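Local coordinates for metallophosphoesterase TT1561-like domain-containing protein (Aquifex aeolicus, PDB 2YVT) that is of unknown function but has the calcineurin-like metallophosphoesterase fold and may act on phosphate esters, at residues I179-E187 with H198-I208. Sequence-based numbering, arbitrary orientation.
Sequences IFYTPPIGE and HHGSAVVNTII
I185 lays its CG2 methyl over one face of the H198 imidazole, a CH-pi contact 3.6 Å from the ring centroid. With chi1 at -51°, CG1 lies beside the backbone N, which leaves CG2 anti to it and over the ring; CD1 reaches G200. Cutting I185 back to an alanine would probably strip the H198 face of its methyl cover and open a gap beside G200. D190, in the intervening loop, hydrogen-bonds through its carboxylate to H198 ND1 and G200 N. G200, lacking a side chain, brings CA within 3.2 Å of P183 O, where a CB would clash. The same carbonyl accepts from S201 N at 2.9 Å, fastening the loop where the helix begins. S201 is the N-cap: its OG takes V203 N, and its CB rests on T182 CG2. One turn on, branched V204 wedges between T182 and P184, CG2 on T182 CG2, CG1 on P184 CD. I207 then sets CD1 over one face of the F180 ring, with CG2 3.6 Å from CZ, and I208 CD1 touches P184 CG. Apolar residues seat the first turns of helix 202-211 on F180 and the loop after strand 175-180, the strand-to-helix half of a beta-alpha-beta crossover completed by strand 215-218.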
loop_
_atom_site.group_PDB
_atom_site.type_symbol
_atom_site.label_atom_id
_atom_site.label_comp_id
_atom_site.label_asym_id
_atom_site.label_seq_id
_atom_site.Cartn_x
_atom_site.Cartn_y
_atom_site.Cartn_z
ATOM N N ILE A 179 5.824 0.778 -4.636
ATOM C CA ILE A 179 4.855 0.211 -3.711
ATOM C C ILE A 179 3.478 0.656 -4.160
ATOM O O ILE A 179 3.213 1.857 -4.237
ATOM C CB ILE A 179 5.103 0.671 -2.254
ATOM C CG1 ILE A 179 6.567 0.438 -1.850
ATOM C CG2 ILE A 179 4.153 -0.060 -1.292
ATOM C CD1 ILE A 179 6.957 1.060 -0.527
ATOM N N PHE A 180 2.619 -0.315 -4.471
ATOM C CA PHE A 180 1.266 -0.041 -4.955
ATOM C C PHE A 180 0.274 -0.816 -4.120
ATOM O O PHE A 180 0.550 -1.945 -3.722
ATOM C CB PHE A 180 1.088 -0.499 -6.415
ATOM C CG PHE A 180 2.081 0.092 -7.373
ATOM C CD1 PHE A 180 2.128 1.463 -7.602
ATOM C CD2 PHE A 180 2.965 -0.737 -8.054
ATOM C CE1 PHE A 180 3.061 2.005 -8.496
ATOM C CE2 PHE A 180 3.891 -0.212 -8.951
ATOM C CZ PHE A 180 3.938 1.160 -9.174
ATOM N N TYR A 181 -0.894 -0.228 -3.865
ATOM C CA TYR A 181 -1.986 -1.019 -3.319
ATOM C C TYR A 181 -2.401 -2.095 -4.333
ATOM O O TYR A 181 -2.601 -3.256 -3.986
ATOM C CB TYR A 181 -3.174 -0.125 -2.948
ATOM C CG TYR A 181 -4.408 -0.904 -2.585
ATOM C CD1 TYR A 181 -4.477 -1.617 -1.387
ATOM C CD2 TYR A 181 -5.513 -0.937 -3.442
ATOM C CE1 TYR A 181 -5.623 -2.340 -1.043
ATOM C CE2 TYR A 181 -6.667 -1.644 -3.107
ATOM C CZ TYR A 181 -6.714 -2.347 -1.912
ATOM O OH TYR A 181 -7.840 -3.056 -1.586
ATOM N N THR A 182 -2.523 -1.691 -5.595
ATOM C CA THR A 182 -3.011 -2.578 -6.643
ATOM C C THR A 182 -1.878 -3.414 -7.239
ATOM O O THR A 182 -0.859 -2.859 -7.660
ATOM C CB THR A 182 -3.697 -1.771 -7.748
ATOM O OG1 THR A 182 -4.730 -0.981 -7.173
ATOM C CG2 THR A 182 -4.306 -2.688 -8.799
ATOM N N PRO A 183 -2.051 -4.751 -7.267
ATOM C CA PRO A 183 -1.044 -5.596 -7.895
ATOM C C PRO A 183 -1.228 -5.704 -9.411
ATOM O O PRO A 183 -2.322 -5.441 -9.925
ATOM C CB PRO A 183 -1.294 -6.967 -7.252
ATOM C CG PRO A 183 -2.775 -6.992 -7.000
ATOM C CD PRO A 183 -3.163 -5.544 -6.699
ATOM N N PRO A 184 -0.164 -6.101 -10.118
ATOM C CA PRO A 184 -0.311 -6.409 -11.535
ATOM C C PRO A 184 -0.971 -7.764 -11.722
ATOM O O PRO A 184 -1.034 -8.561 -10.780
ATOM C CB PRO A 184 1.136 -6.504 -12.013
ATOM C CG PRO A 184 1.877 -7.023 -10.812
ATOM C CD PRO A 184 1.213 -6.337 -9.643
ATOM N N ILE A 185 -1.435 -8.028 -12.941
ATOM C CA ILE A 185 -1.863 -9.370 -13.333
ATOM C C ILE A 185 -0.662 -10.318 -13.273
ATOM O O ILE A 185 0.371 -10.069 -13.897
ATOM C CB ILE A 185 -2.454 -9.382 -14.770
ATOM C CG1 ILE A 185 -3.532 -8.298 -14.952
ATOM C CG2 ILE A 185 -2.968 -10.780 -15.130
ATOM C CD1 ILE A 185 -4.754 -8.431 -14.056
ATOM N N GLY A 186 -0.801 -11.394 -12.505
ATOM C CA GLY A 186 0.262 -12.375 -12.358
ATOM C C GLY A 186 -0.290 -13.729 -11.968
ATOM O O GLY A 186 -1.474 -13.864 -11.651
ATOM N N GLU A 187 0.571 -14.736 -11.981
ATOM C CA GLU A 187 0.143 -16.089 -11.626
ATOM C C GLU A 187 -0.319 -16.173 -10.171
ATOM O O GLU A 187 -1.291 -16.872 -9.851
ATOM C CB GLU A 187 1.278 -17.079 -11.886
ATOM C CG GLU A 187 0.888 -18.538 -11.683
ATOM C CD GLU A 187 1.978 -19.512 -12.080
ATOM O OE1 GLU A 187 3.044 -19.075 -12.564
ATOM O OE2 GLU A 187 1.759 -20.736 -11.910
ATOM N N HIS A 198 -8.221 -13.071 -11.995
ATOM C CA HIS A 198 -7.222 -12.087 -11.612
ATOM C C HIS A 198 -7.899 -10.899 -10.968
ATOM O O HIS A 198 -8.933 -10.432 -11.444
ATOM C CB HIS A 198 -6.431 -11.657 -12.837
ATOM C CG HIS A 198 -5.542 -12.732 -13.369
ATOM N ND1 HIS A 198 -4.320 -13.030 -12.807
ATOM C CD2 HIS A 198 -5.709 -13.602 -14.393
ATOM C CE1 HIS A 198 -3.762 -14.023 -13.475
ATOM N NE2 HIS A 198 -4.587 -14.393 -14.439
ATOM N N HIS A 199 -7.309 -10.411 -9.878
ATOM C CA HIS A 199 -7.899 -9.314 -9.126
ATOM C C HIS A 199 -7.070 -8.041 -9.159
ATOM O O HIS A 199 -7.427 -7.039 -8.534
ATOM C CB HIS A 199 -8.169 -9.759 -7.695
ATOM C CG HIS A 199 -9.182 -10.855 -7.610
ATOM N ND1 HIS A 199 -10.503 -10.666 -7.955
ATOM C CD2 HIS A 199 -9.062 -12.159 -7.266
ATOM C CE1 HIS A 199 -11.159 -11.804 -7.810
ATOM N NE2 HIS A 199 -10.312 -12.722 -7.381
ATOM N N GLY A 200 -5.971 -8.083 -9.902
ATOM C CA GLY A 200 -5.120 -6.917 -10.066
ATOM C C GLY A 200 -5.540 -6.064 -11.251
ATOM O O GLY A 200 -6.708 -6.101 -11.693
ATOM N N SER A 201 -4.590 -5.297 -11.774
ATOM C CA SER A 201 -4.876 -4.413 -12.904
ATOM C C SER A 201 -3.756 -4.395 -13.915
ATOM O O SER A 201 -2.584 -4.298 -13.551
ATOM C CB SER A 201 -5.131 -2.984 -12.441
ATOM O OG SER A 201 -5.373 -2.144 -13.566
ATOM N N ALA A 202 -4.139 -4.462 -15.189
ATOM C CA ALA A 202 -3.211 -4.294 -16.302
ATOM C C ALA A 202 -2.517 -2.946 -16.240
ATOM O O ALA A 202 -1.454 -2.763 -16.825
ATOM C CB ALA A 202 -3.948 -4.439 -17.627
ATOM N N VAL A 203 -3.121 -1.989 -15.529
ATOM C CA VAL A 203 -2.490 -0.683 -15.369
ATOM C C VAL A 203 -1.141 -0.855 -14.684
ATOM O O VAL A 203 -0.160 -0.200 -15.038
ATOM C CB VAL A 203 -3.385 0.287 -14.567
ATOM C CG1 VAL A 203 -2.620 1.553 -14.226
ATOM C CG2 VAL A 203 -4.641 0.611 -15.364
ATOM N N VAL A 204 -1.085 -1.768 -13.716
ATOM C CA VAL A 204 0.143 -1.973 -12.962
ATOM C C VAL A 204 1.185 -2.727 -13.803
ATOM O O VAL A 204 2.371 -2.414 -13.740
ATOM C CB VAL A 204 -0.129 -2.632 -11.587
ATOM C CG1 VAL A 204 1.156 -2.763 -10.803
ATOM C CG2 VAL A 204 -1.132 -1.775 -10.802
ATOM N N ASN A 205 0.756 -3.687 -14.621
ATOM C CA ASN A 205 1.716 -4.304 -15.557
ATOM C C ASN A 205 2.321 -3.233 -16.442
ATOM O O ASN A 205 3.515 -3.256 -16.740
ATOM C CB ASN A 205 1.060 -5.380 -16.432
ATOM C CG ASN A 205 0.551 -6.543 -15.625
ATOM O OD1 ASN A 205 1.127 -7.645 -15.636
ATOM N ND2 ASN A 205 -0.520 -6.310 -14.902
ATOM N N THR A 206 1.478 -2.287 -16.847
ATOM C CA THR A 206 1.900 -1.204 -17.717
ATOM C C THR A 206 2.877 -0.258 -17.011
ATOM O O THR A 206 3.907 0.093 -17.587
ATOM C CB THR A 206 0.689 -0.447 -18.297
ATOM O OG1 THR A 206 -0.176 -1.370 -18.981
ATOM C CG2 THR A 206 1.140 0.627 -19.263
ATOM N N ILE A 207 2.565 0.128 -15.767
ATOM C CA ILE A 207 3.484 0.938 -14.956
ATOM C C ILE A 207 4.829 0.245 -14.797
ATOM O O ILE A 207 5.877 0.869 -14.890
ATOM C CB ILE A 207 2.979 1.160 -13.502
ATOM C CG1 ILE A 207 1.620 1.845 -13.443
ATOM C CG2 ILE A 207 4.031 1.942 -12.694
ATOM C CD1 ILE A 207 1.073 1.904 -12.020
ATOM N N ILE A 208 4.790 -1.057 -14.522
ATOM C CA ILE A 208 6.005 -1.826 -14.332
ATOM C C ILE A 208 6.836 -1.843 -15.618
ATOM O O ILE A 208 8.052 -1.682 -15.571
ATOM C CB ILE A 208 5.680 -3.246 -13.824
ATOM C CG1 ILE A 208 5.273 -3.181 -12.344
ATOM C CG2 ILE A 208 6.861 -4.191 -14.038
ATOM C CD1 ILE A 208 4.723 -4.483 -11.790
#